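Local coordinates for protein transcriptional regulator (Pseudomonas aeruginosa, PDB 3E7Q) that is a putative TetR-family transcriptional regulator that probably binds operator DNA as a repressor through a helix-turn-helix motif, at residues B[64-69]-B[124-129]; B[72-77]-B[138-143]; B[97-102]-B[168-173]; B[132-137]-B[162-167]. All coordinates share one frame; numbering follows the deposited sequence.

Contact 1. Residues B[64-69]-B[124-129]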
loop_
_atom_site.group_PDB
_atom_site.type_symbol
_atom_site.label_atom_id
_atom_site.label_comp_id
_atom_site.label_asym_id
_atom_site.label_seq_id
_atom_site.Cartn_x
_atom_site.Cartn_y
_atom_site.Cartn_z
ATOM N N GLU B 64 -13.878 -6.028 -13.785
ATOM C CA GLU B 64 -14.696 -7.137 -13.256
ATOM C C GLU B 64 -13.995 -7.960 -12.163
ATOM O O GLU B 64 -14.612 -8.311 -11.138
ATOM C CB GLU B 64 -15.137 -8.104 -14.340
ATOM C CG GLU B 64 -16.526 -7.885 -14.963
ATOM C CD GLU B 64 -17.698 -7.845 -13.956
ATOM O OE1 GLU B 64 -18.342 -8.908 -13.674
ATOM O OE2 GLU B 64 -18.008 -6.718 -13.506
ATOM N N ALA B 65 -12.731 -8.307 -12.386
ATOM C CA ALA B 65 -11.918 -8.962 -11.338
ATOM C C ALA B 65 -11.779 -8.109 -10.047
ATOM O O ALA B 65 -11.843 -8.658 -8.933
ATOM C CB ALA B 65 -10.560 -9.345 -11.854
ATOM N N TYR B 66 -11.543 -6.805 -10.223
ATOM C CA TYR B 66 -11.407 -5.849 -9.138
ATOM C C TYR B 66 -12.700 -5.825 -8.331
ATOM O O TYR B 66 -12.669 -5.936 -7.138
ATOM C CB TYR B 66 -11.074 -4.430 -9.684
ATOM C CG TYR B 66 -10.531 -3.363 -8.686
ATOM C CD1 TYR B 66 -10.283 -3.643 -7.348
ATOM C CD2 TYR B 66 -10.226 -2.109 -9.125
ATOM C CE1 TYR B 66 -9.795 -2.688 -6.487
ATOM C CE2 TYR B 66 -9.717 -1.147 -8.287
ATOM C CZ TYR B 66 -9.494 -1.431 -6.970
ATOM O OH TYR B 66 -9.003 -0.454 -6.129
ATOM N N LEU B 67 -13.833 -5.746 -9.011
ATOM C CA LEU B 67 -15.143 -5.769 -8.371
ATOM C C LEU B 67 -15.468 -7.032 -7.594
ATOM O O LEU B 67 -16.096 -6.963 -6.523
ATOM C CB LEU B 67 -16.245 -5.529 -9.409
ATOM C CG LEU B 67 -16.706 -4.085 -9.533
ATOM C CD1 LEU B 67 -17.522 -3.841 -10.808
ATOM C CD2 LEU B 67 -17.512 -3.635 -8.240
ATOM N N ALA B 68 -15.117 -8.180 -8.175
ATOM C CA ALA B 68 -15.245 -9.470 -7.529
ATOM C C ALA B 68 -14.384 -9.493 -6.267
ATOM O O ALA B 68 -14.851 -9.904 -5.241
ATOM C CB ALA B 68 -14.846 -10.615 -8.474
ATOM N N VAL B 69 -13.145 -9.025 -6.337
ATOM C CA VAL B 69 -12.211 -9.206 -5.234
ATOM C C VAL B 69 -12.665 -8.323 -4.034
ATOM O O VAL B 69 -12.828 -8.837 -2.882
ATOM C CB VAL B 69 -10.759 -8.934 -5.662
ATOM C CG1 VAL B 69 -9.889 -8.682 -4.505
ATOM C CG2 VAL B 69 -10.184 -10.093 -6.454
ATOM N N GLU B 124 -9.946 5.115 -15.974
ATOM C CA GLU B 124 -10.945 5.780 -15.126
ATOM C C GLU B 124 -11.970 4.805 -14.559
ATOM O O GLU B 124 -12.390 4.967 -13.411
ATOM C CB GLU B 124 -11.624 7.030 -15.776
ATOM C CG GLU B 124 -11.883 8.262 -14.699
ATOM C CD GLU B 124 -13.396 8.656 -14.408
ATOM O OE1 GLU B 124 -14.291 7.782 -14.262
ATOM O OE2 GLU B 124 -13.727 9.880 -14.305
ATOM N N ALA B 125 -12.333 3.794 -15.351
ATOM C CA ALA B 125 -13.226 2.728 -14.922
ATOM C C ALA B 125 -12.701 1.976 -13.705
ATOM O O ALA B 125 -13.468 1.673 -12.785
ATOM C CB ALA B 125 -13.534 1.721 -16.130
ATOM N N ILE B 126 -11.400 1.707 -13.683
ATOM C CA ILE B 126 -10.754 1.075 -12.533
ATOM C C ILE B 126 -10.679 2.027 -11.331
ATOM O O ILE B 126 -10.912 1.610 -10.169
ATOM C CB ILE B 126 -9.357 0.510 -12.924
ATOM C CG1 ILE B 126 -9.599 -0.555 -14.032
ATOM C CG2 ILE B 126 -8.638 0.014 -11.686
ATOM C CD1 ILE B 126 -8.327 -1.235 -14.631
ATOM N N GLY B 127 -10.397 3.303 -11.646
ATOM C CA GLY B 127 -10.488 4.400 -10.717
ATOM C C GLY B 127 -11.807 4.468 -10.014
ATOM O O GLY B 127 -11.852 4.674 -8.806
ATOM N N ARG B 128 -12.887 4.272 -10.767
ATOM C CA ARG B 128 -14.192 4.362 -10.201
ATOM C C ARG B 128 -14.528 3.119 -9.351
ATOM O O ARG B 128 -15.290 3.230 -8.388
ATOM C CB ARG B 128 -15.246 4.582 -11.279
ATOM C CG ARG B 128 -15.078 5.843 -12.140
ATOM C CD ARG B 128 -16.361 6.093 -13.024
ATOM N NE ARG B 128 -16.694 4.985 -13.958
ATOM C CZ ARG B 128 -16.321 4.868 -15.256
ATOM N NH1 ARG B 128 -15.546 5.776 -15.871
ATOM N NH2 ARG B 128 -16.709 3.790 -15.964
ATOM N N VAL B 129 -13.984 1.948 -9.708
ATOM C CA VAL B 129 -14.120 0.779 -8.847
ATOM C C VAL B 129 -13.416 1.079 -7.519
ATOM O O VAL B 129 -14.006 0.885 -6.475
ATOM C CB VAL B 129 -13.586 -0.537 -9.461
ATOM C CG1 VAL B 129 -13.642 -1.679 -8.383
ATOM C CG2 VAL B 129 -14.373 -0.884 -10.679
#
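The phenol hydroxyl of Tyr66 is hydrogen-bonded to ND1 of His130, the residue directly after 124-129, so the ring of Tyr66, on helix 58-82, is tied at its outer end to helix 124-152. With the ring so tethered, Val129 comes in over one face: its CG1 sits 3.8 Å from the centroid of the Tyr66 ring and 22° off the normal, a CH-pi contact displaced toward the CG-CD2 side, where Val129 CG1 is 3.5 Å from Tyr66 CD2. The valine branch gets there because it stands anti to its own backbone N (chi1 174°). Tyr66 and Val129 slide past one another in opposite directions, each starting from its own helix. Ile126, one turn earlier, adds two touches along the CD2-CE2 border of the ring: its CG2 lies 3.7 Å from Tyr66 CD2, and its carbonyl O approaches Tyr66 CE2 obliquely at 3.5 Å. On the solvent side Leu67 completes the seam, its CG 4.1 Å from both methyls of Val129. The surroundings are well filled, since Phe116 stacks on the Tyr66 ring and Trp117 also touches Tyr66, both from helix 110-120. The two short helical segments run almost parallel, at 6°, with their axes 9.9 Å apart. This is the pairing expected in the TetR fold, where the long helix leaving the DNA-binding domain, here 58-82, lies against the regulatory domain and is thought to carry ligand-induced movement to the helix-turn-helix.

Contact 2. Residues B[72-77]-B[138-143]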
loop_
_atom_site.group_PDB
_atom_site.type_symbol
_atom_site.label_atom_id
_atom_site.label_comp_id
_atom_site.label_asym_id
_atom_site.label_seq_id
_atom_site.Cartn_x
_atom_site.Cartn_y
_atom_site.Cartn_z
ATOM N N ARG B 72 -15.908 -9.529 -2.345
ATOM C CA ARG B 72 -15.687 -10.650 -1.471
ATOM C C ARG B 72 -15.167 -10.212 -0.124
ATOM O O ARG B 72 -15.651 -10.684 0.904
ATOM C CB ARG B 72 -14.684 -11.629 -2.114
ATOM C CG ARG B 72 -14.220 -12.674 -1.160
ATOM C CD ARG B 72 -13.271 -13.662 -1.755
ATOM N NE ARG B 72 -12.683 -14.439 -0.665
ATOM C CZ ARG B 72 -11.695 -14.021 0.152
ATOM N NH1 ARG B 72 -11.152 -12.821 -0.017
ATOM N NH2 ARG B 72 -11.240 -14.817 1.145
ATOM N N VAL B 73 -14.141 -9.354 -0.126
ATOM C CA VAL B 73 -13.622 -8.744 1.107
ATOM C C VAL B 73 -14.755 -8.086 1.939
ATOM O O VAL B 73 -14.907 -8.366 3.141
ATOM C CB VAL B 73 -12.536 -7.668 0.840
ATOM C CG1 VAL B 73 -12.306 -6.741 2.134
ATOM C CG2 VAL B 73 -11.262 -8.295 0.375
ATOM N N MET B 74 -15.540 -7.239 1.282
ATOM C CA MET B 74 -16.686 -6.608 1.931
ATOM C C MET B 74 -17.741 -7.533 2.484
ATOM O O MET B 74 -18.337 -7.218 3.513
ATOM C CB MET B 74 -17.383 -5.652 0.979
ATOM C CG MET B 74 -16.578 -4.392 0.775
ATOM S SD MET B 74 -16.284 -3.380 2.257
ATOM C CE MET B 74 -17.992 -3.122 2.761
ATOM N N ARG B 75 -18.026 -8.625 1.779
ATOM C CA ARG B 75 -18.940 -9.627 2.295
ATOM C C ARG B 75 -18.431 -10.206 3.580
ATOM O O ARG B 75 -19.184 -10.404 4.530
ATOM C CB ARG B 75 -19.166 -10.776 1.336
ATOM C CG ARG B 75 -20.315 -10.550 0.390
ATOM C CD ARG B 75 -20.739 -11.896 -0.276
ATOM N NE ARG B 75 -19.683 -12.518 -1.094
ATOM C CZ ARG B 75 -19.240 -12.060 -2.280
ATOM N NH1 ARG B 75 -19.701 -10.914 -2.808
ATOM N NH2 ARG B 75 -18.273 -12.718 -2.925
ATOM N N LEU B 76 -17.147 -10.500 3.603
ATOM C CA LEU B 76 -16.584 -11.147 4.755
ATOM C C LEU B 76 -16.529 -10.141 5.905
ATOM O O LEU B 76 -16.802 -10.501 7.028
ATOM C CB LEU B 76 -15.201 -11.708 4.445
ATOM C CG LEU B 76 -15.144 -12.913 3.521
ATOM C CD1 LEU B 76 -13.673 -13.302 3.383
ATOM C CD2 LEU B 76 -16.034 -14.103 4.012
ATOM N N LEU B 77 -16.156 -8.890 5.606
ATOM C CA LEU B 77 -16.047 -7.859 6.647
ATOM C C LEU B 77 -17.428 -7.452 7.227
ATOM O O LEU B 77 -17.539 -7.241 8.430
ATOM C CB LEU B 77 -15.268 -6.653 6.146
ATOM C CG LEU B 77 -13.768 -6.964 5.923
ATOM C CD1 LEU B 77 -13.015 -5.777 5.321
ATOM C CD2 LEU B 77 -13.086 -7.482 7.203
ATOM N N ARG B 138 -14.974 2.306 4.083
ATOM C CA ARG B 138 -15.052 3.408 5.078
ATOM C C ARG B 138 -16.459 3.624 5.679
ATOM O O ARG B 138 -16.550 3.941 6.849
ATOM C CB ARG B 138 -14.511 4.734 4.499
ATOM C CG ARG B 138 -12.994 4.776 4.380
ATOM C CD ARG B 138 -12.498 6.099 3.877
ATOM N NE ARG B 138 -12.954 6.322 2.490
ATOM C CZ ARG B 138 -13.616 7.387 2.054
ATOM N NH1 ARG B 138 -13.895 8.404 2.838
ATOM N NH2 ARG B 138 -13.993 7.442 0.806
ATOM N N ALA B 139 -17.520 3.550 4.874
ATOM C CA ALA B 139 -18.902 3.715 5.354
ATOM C C ALA B 139 -19.156 2.672 6.445
ATOM O O ALA B 139 -19.767 2.994 7.460
ATOM C CB ALA B 139 -19.944 3.555 4.214
ATOM N N LEU B 140 -18.682 1.433 6.245
ATOM C CA LEU B 140 -18.846 0.382 7.272
ATOM C C LEU B 140 -18.198 0.767 8.592
ATOM O O LEU B 140 -18.761 0.526 9.685
ATOM C CB LEU B 140 -18.175 -0.886 6.812
ATOM C CG LEU B 140 -18.722 -2.255 7.123
ATOM C CD1 LEU B 140 -20.202 -2.391 6.635
ATOM C CD2 LEU B 140 -17.836 -3.229 6.406
ATOM N N LEU B 141 -16.983 1.300 8.488
ATOM C CA LEU B 141 -16.225 1.712 9.657
ATOM C C LEU B 141 -16.785 3.003 10.256
ATOM O O LEU B 141 -16.755 3.146 11.465
ATOM C CB LEU B 141 -14.720 1.829 9.365
ATOM C CG LEU B 141 -13.938 0.532 9.191
ATOM C CD1 LEU B 141 -12.598 0.817 8.558
ATOM C CD2 LEU B 141 -13.794 -0.200 10.564
ATOM N N VAL B 142 -17.353 3.902 9.451
ATOM C CA VAL B 142 -17.965 5.089 10.048
ATOM C C VAL B 142 -19.185 4.762 10.878
ATOM O O VAL B 142 -19.378 5.413 11.889
ATOM C CB VAL B 142 -18.248 6.379 9.142
ATOM C CG1 VAL B 142 -17.481 6.436 7.846
ATOM C CG2 VAL B 142 -19.783 6.735 9.041
ATOM N N GLY B 143 -19.993 3.773 10.454
ATOM C CA GLY B 143 -21.193 3.368 11.199
ATOM C C GLY B 143 -20.854 2.850 12.581
ATOM O O GLY B 143 -21.550 3.144 13.568
#
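Met74 and Leu140 meet tip to tip where the linking helix of the TetR fold, 58-82, runs beside helix 124-152 of the regulatory domain. The tight part is small: Met74 CE lies 3.6 Å from Leu140 CD2, and this pair of methyls carries the approach. The methionine is folded rather than extended, with bends at chi2 (-62°) and chi3 (-56°), and this curl presents its terminal methyl to the opposite helix. Leu140 is turned to an unusual first torsion, chi1 -145°, well off a staggered position, and from there CD2 faces 58-82. Phe95 of helix 88-99 touches both Leu77 and Leu140, and Leu104 also packs on Leu77, so the inner side of this seam is lined by apolar groups from the neighbouring helices. The looser side belongs to Leu140, which is partly exposed to solvent; besides the methionine methyl, its CD2 has only a distant touch across the two segments, 4.3 Å to Leu77 CB, the stem of that leucine. The contact as a whole is widely spaced, with the CA atoms of Leu77 and Leu140, the nearest pair, separated by 8.7 Å. That distance is bridged by the side chains of Met74 and the two leucines, without any polar bond between the segments. Beyond its stem the branches of Leu77 part: CD2 goes toward Ala98 and Ser99 of helix 88-99, while Leu77 CD1 comes within 3.4 Å of Tyr137 CE1.

Contact 3. Residues B[97-102]-B[168-173]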
loop_
_atom_site.group_PDB
_atom_site.type_symbol
_atom_site.label_atom_id
_atom_site.label_comp_id
_atom_site.label_asym_id
_atom_site.label_seq_id
_atom_site.Cartn_x
_atom_site.Cartn_y
_atom_site.Cartn_z
ATOM N N GLU B 97 -10.237 -9.091 13.751
ATOM C CA GLU B 97 -10.038 -10.543 13.596
ATOM C C GLU B 97 -10.257 -11.035 12.169
ATOM O O GLU B 97 -9.398 -11.727 11.622
ATOM C CB GLU B 97 -10.931 -11.328 14.558
ATOM C CG GLU B 97 -10.544 -11.141 16.020
ATOM C CD GLU B 97 -9.275 -11.896 16.439
ATOM O OE1 GLU B 97 -8.774 -12.776 15.666
ATOM O OE2 GLU B 97 -8.795 -11.596 17.572
ATOM N N ALA B 98 -11.380 -10.661 11.552
ATOM C CA ALA B 98 -11.571 -11.025 10.136
ATOM C C ALA B 98 -10.440 -10.487 9.254
ATOM O O ALA B 98 -9.938 -11.201 8.345
ATOM C CB ALA B 98 -12.911 -10.606 9.605
ATOM N N SER B 99 -10.011 -9.263 9.551
ATOM C CA SER B 99 -8.967 -8.573 8.758
ATOM C C SER B 99 -7.607 -9.266 8.745
ATOM O O SER B 99 -6.868 -9.123 7.789
ATOM C CB SER B 99 -8.735 -7.145 9.279
ATOM O OG SER B 99 -9.828 -6.282 9.006
ATOM N N PHE B 100 -7.279 -9.988 9.806
ATOM C CA PHE B 100 -5.983 -10.621 9.972
ATOM C C PHE B 100 -6.110 -12.159 9.992
ATOM O O PHE B 100 -5.167 -12.870 10.300
ATOM C CB PHE B 100 -5.304 -10.065 11.237
ATOM C CG PHE B 100 -4.838 -8.636 11.070
ATOM C CD1 PHE B 100 -3.640 -8.361 10.490
ATOM C CD2 PHE B 100 -5.633 -7.552 11.485
ATOM C CE1 PHE B 100 -3.227 -7.009 10.298
ATOM C CE2 PHE B 100 -5.231 -6.256 11.296
ATOM C CZ PHE B 100 -4.032 -5.995 10.721
ATOM N N SER B 101 -7.283 -12.653 9.605
ATOM C CA SER B 101 -7.530 -14.061 9.383
ATOM C C SER B 101 -6.870 -14.431 8.073
ATOM O O SER B 101 -6.583 -13.555 7.256
ATOM C CB SER B 101 -9.045 -14.317 9.294
ATOM O OG SER B 101 -9.563 -13.757 8.087
ATOM N N ALA B 102 -6.609 -15.718 7.897
ATOM C CA ALA B 102 -5.975 -16.280 6.697
ATOM C C ALA B 102 -6.712 -15.935 5.392
ATOM O O ALA B 102 -6.108 -15.758 4.358
ATOM C CB ALA B 102 -5.878 -17.785 6.863
ATOM N N ALA B 168 -6.619 3.512 6.806
ATOM C CA ALA B 168 -5.223 3.694 6.525
ATOM C C ALA B 168 -4.322 2.737 7.326
ATOM O O ALA B 168 -3.433 2.106 6.764
ATOM C CB ALA B 168 -4.837 5.180 6.697
ATOM N N LEU B 169 -4.584 2.589 8.622
ATOM C CA LEU B 169 -3.818 1.702 9.497
ATOM C C LEU B 169 -3.919 0.246 9.077
ATOM O O LEU B 169 -2.906 -0.446 9.002
ATOM C CB LEU B 169 -4.246 1.829 10.942
ATOM C CG LEU B 169 -3.569 0.949 12.037
ATOM C CD1 LEU B 169 -2.074 1.207 12.061
ATOM C CD2 LEU B 169 -4.203 1.185 13.423
ATOM N N LEU B 170 -5.141 -0.202 8.806
ATOM C CA LEU B 170 -5.450 -1.538 8.293
ATOM C C LEU B 170 -4.787 -1.848 6.993
ATOM O O LEU B 170 -4.133 -2.875 6.878
ATOM C CB LEU B 170 -6.979 -1.754 8.160
ATOM C CG LEU B 170 -7.586 -2.005 9.530
ATOM C CD1 LEU B 170 -9.062 -1.549 9.613
ATOM C CD2 LEU B 170 -7.413 -3.477 9.815
ATOM N N ASP B 171 -4.909 -0.924 6.034
ATOM C CA ASP B 171 -4.222 -1.004 4.729
ATOM C C ASP B 171 -2.746 -1.167 4.859
ATOM O O ASP B 171 -2.144 -2.034 4.192
ATOM C CB ASP B 171 -4.435 0.277 3.889
ATOM C CG ASP B 171 -5.751 0.313 3.182
ATOM O OD1 ASP B 171 -6.497 -0.665 3.269
ATOM O OD2 ASP B 171 -6.094 1.376 2.594
ATOM N N GLY B 172 -2.150 -0.254 5.638
ATOM C CA GLY B 172 -0.709 -0.240 5.921
ATOM C C GLY B 172 -0.254 -1.538 6.508
ATOM O O GLY B 172 0.742 -2.084 6.099
ATOM N N LEU B 173 -0.979 -2.030 7.506
ATOM C CA LEU B 173 -0.679 -3.308 8.123
ATOM C C LEU B 173 -0.855 -4.515 7.200
ATOM O O LEU B 173 -0.067 -5.461 7.218
ATOM C CB LEU B 173 -1.542 -3.485 9.371
ATOM C CG LEU B 173 -1.249 -2.542 10.564
ATOM C CD1 LEU B 173 -2.290 -2.892 11.486
ATOM C CD2 LEU B 173 0.184 -2.705 11.178
#
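Phe100 reaches from the end of helix 88-99 toward Leu170 and Leu173, and its outer ring atoms do the touching. CB and CG serve as a stem; with CG anti to the carbonyl carbon (chi1 -71°), the ring is carried out to helix 159-179. At one corner CE2 meets Leu170 CD2 at 3.8 Å. At the other, CE1 lies 4.0 Å from Leu173 CB, which stands at the ring edge, in its plane. The tip, CZ, is 3.8 Å from that same Leu173 CB and 3.6 Å from Leu173 CD1, a methyl that approaches obliquely. Leu170 CD2 is shared: Ser99 OG also lies 3.8 Å from it, while that hydroxyl is hydrogen-bonded to Phe95 O within its own helix. Behind the ring the chain leaves the helix, and Ser101 folds back so that its OG bonds Ala98 O at 2.6 Å, beside a longer bond from Ser101 N to the same oxygen. Helix 186-204 also packs on the leucines, Cys193 on Leu170 and Ile192 on Leu173. Leu173 touches Ala168 of the second subunit as well, so helix 159-179 packs on helix 88-99 and itself forms part of the dimer interface.

Contact 4. Residues B[132-137]-B[162-167]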
loop_
_atom_site.group_PDB
_atom_site.type_symbol
_atom_site.label_atom_id
_atom_site.label_comp_id
_atom_site.label_asym_id
_atom_site.label_seq_id
_atom_site.Cartn_x
_atom_site.Cartn_y
_atom_site.Cartn_z
ATOM N N HIS B 132 -15.454 3.721 -5.330
ATOM C CA HIS B 132 -16.672 3.168 -4.833
ATOM C C HIS B 132 -16.446 2.187 -3.675
ATOM O O HIS B 132 -17.182 2.211 -2.675
ATOM C CB HIS B 132 -17.439 2.460 -5.964
ATOM C CG HIS B 132 -18.602 1.640 -5.478
ATOM N ND1 HIS B 132 -19.817 2.200 -5.140
ATOM C CD2 HIS B 132 -18.732 0.304 -5.265
ATOM C CE1 HIS B 132 -20.637 1.253 -4.723
ATOM N NE2 HIS B 132 -20.004 0.095 -4.788
ATOM N N SER B 133 -15.456 1.312 -3.831
ATOM C CA SER B 133 -15.273 0.248 -2.894
ATOM C C SER B 133 -14.582 0.748 -1.654
ATOM O O SER B 133 -14.833 0.244 -0.565
ATOM C CB SER B 133 -14.468 -0.912 -3.488
ATOM O OG SER B 133 -13.089 -0.627 -3.584
ATOM N N TYR B 134 -13.637 1.668 -1.830
ATOM C CA TYR B 134 -13.053 2.337 -0.682
ATOM C C TYR B 134 -14.157 3.144 0.085
ATOM O O TYR B 134 -14.197 3.152 1.300
ATOM C CB TYR B 134 -11.856 3.209 -1.147
ATOM C CG TYR B 134 -11.113 4.007 -0.052
ATOM C CD1 TYR B 134 -10.470 3.379 1.022
ATOM C CD2 TYR B 134 -11.062 5.411 -0.122
ATOM C CE1 TYR B 134 -9.820 4.135 2.016
ATOM C CE2 TYR B 134 -10.437 6.161 0.826
ATOM C CZ TYR B 134 -9.808 5.532 1.900
ATOM O OH TYR B 134 -9.163 6.357 2.808
ATOM N N GLY B 135 -15.046 3.799 -0.638
ATOM C CA GLY B 135 -16.226 4.442 -0.053
ATOM C C GLY B 135 -17.092 3.528 0.827
ATOM O O GLY B 135 -17.529 3.910 1.911
ATOM N N GLU B 136 -17.281 2.302 0.384
ATOM C CA GLU B 136 -18.115 1.341 1.080
ATOM C C GLU B 136 -17.389 0.774 2.298
ATOM O O GLU B 136 -18.002 0.541 3.311
ATOM C CB GLU B 136 -18.532 0.215 0.139
ATOM C CG GLU B 136 -19.420 0.688 -0.972
ATOM C CD GLU B 136 -20.711 1.407 -0.512
ATOM O OE1 GLU B 136 -21.332 0.998 0.513
ATOM O OE2 GLU B 136 -21.100 2.406 -1.189
ATOM N N TYR B 137 -16.093 0.544 2.157
ATOM C CA TYR B 137 -15.254 0.057 3.223
ATOM C C TYR B 137 -15.252 1.059 4.410
ATOM O O TYR B 137 -15.540 0.712 5.600
ATOM C CB TYR B 137 -13.852 -0.204 2.650
ATOM C CG TYR B 137 -12.843 -0.764 3.630
ATOM C CD1 TYR B 137 -12.737 -2.131 3.851
ATOM C CD2 TYR B 137 -12.001 0.075 4.323
ATOM C CE1 TYR B 137 -11.818 -2.635 4.721
ATOM C CE2 TYR B 137 -11.100 -0.409 5.260
ATOM C CZ TYR B 137 -11.011 -1.764 5.456
ATOM O OH TYR B 137 -10.071 -2.230 6.318
ATOM N N ALA B 162 -11.962 9.867 11.285
ATOM C CA ALA B 162 -11.588 8.699 12.082
ATOM C C ALA B 162 -11.566 7.428 11.234
ATOM O O ALA B 162 -10.669 6.602 11.350
ATOM C CB ALA B 162 -12.517 8.569 13.316
ATOM N N ALA B 163 -12.556 7.261 10.370
ATOM C CA ALA B 163 -12.627 6.074 9.521
ATOM C C ALA B 163 -11.483 6.062 8.457
ATOM O O ALA B 163 -10.941 5.033 8.154
ATOM C CB ALA B 163 -14.026 5.930 8.900
ATOM N N ILE B 164 -11.116 7.202 7.907
ATOM C CA ILE B 164 -9.978 7.284 7.054
ATOM C C ILE B 164 -8.697 6.853 7.810
ATOM O O ILE B 164 -7.868 6.138 7.253
ATOM C CB ILE B 164 -9.783 8.716 6.423
ATOM C CG1 ILE B 164 -10.865 8.977 5.376
ATOM C CG2 ILE B 164 -8.290 8.917 5.881
ATOM C CD1 ILE B 164 -11.167 10.458 5.107
ATOM N N SER B 165 -8.568 7.222 9.071
ATOM C CA SER B 165 -7.382 6.888 9.859
ATOM C C SER B 165 -7.273 5.387 10.092
ATOM O O SER B 165 -6.212 4.758 9.922
ATOM C CB SER B 165 -7.453 7.626 11.203
ATOM O OG SER B 165 -6.318 7.353 12.023
ATOM N N LEU B 166 -8.362 4.823 10.579
ATOM C CA LEU B 166 -8.426 3.418 10.808
ATOM C C LEU B 166 -8.246 2.549 9.499
ATOM O O LEU B 166 -7.536 1.540 9.537
ATOM C CB LEU B 166 -9.730 3.061 11.561
ATOM C CG LEU B 166 -9.838 1.594 12.027
ATOM C CD1 LEU B 166 -8.604 1.166 12.925
ATOM C CD2 LEU B 166 -11.197 1.336 12.714
ATOM N N SER B 167 -8.906 2.910 8.400
ATOM C CA SER B 167 -8.667 2.258 7.104
ATOM C C SER B 167 -7.208 2.344 6.668
ATOM O O SER B 167 -6.646 1.369 6.209
ATOM C CB SER B 167 -9.525 2.869 5.985
ATOM O OG SER B 167 -10.878 2.799 6.383
#
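In the regulatory domain of this TetR-family protein, helix 124-152 crosses the dimerisation helix 159-179 steeply, and Tyr134 and Tyr137 from the first meet Ser167 and Ile164 of the second. The segment axes pass 11.2 Å apart at 106°, a gap spanned by two tyrosine side chains. Both tyrosines hold CG anti to the backbone N (chi1 180° for Tyr134), which sends the rings outward one turn apart. Tyr137 turns an edge to the serine: Ser167 OG lies 3.4 Å from Tyr137 CE2, near the ring plane, with Ser167 CB close behind at 3.7 Å from the same carbon. Tyr134 meets that CB more loosely, its CE1 4.2 Å from Ser167 CB, and runs on to put its OH 4.0 Å from Ile164 CG1, these two side chains crossing at about a right angle. The serine hydroxyl is used within its own helix: Ser167 OG donates to Ala163 O at 2.9 Å, from the opposite face of that carbonyl to the backbone N of Ser167, so two donors grip one oxygen. This internal bond fixes the hydroxyl's rotation and satisfies a buried polar group, leaving mainly van der Waals contact for the rings. Within the chain, Met74 and Leu77 of helix 58-82 lie against Tyr137, and His130 meets the Tyr134 ring. The second subunit also packs here, its Glu176 on Tyr134 and its Ile192 on Ile164.

Helices 58-82 and 124-152 are held together twice, by contact 1 near the DNA-binding end and by contact 2, with centres about 17 Å apart, the first through an aromatic face and the second through aliphatic methyls. Contacts 3 and 4 both use helix 159-179 and both reach the second subunit, which leaves contact 1 untouched. Contact 3 sets a phenylalanine ring against leucines, contact 4 two tyrosines against a serine whose hydroxyl is bonded in its own helix. All four are largely buried, though contact 1 has an exposed leucine at its border. Contacts 2, 3 and 4 touch one another: Leu77 meets Ser99, and Tyr137 OH lies 3.5 Å from Leu170 CD1.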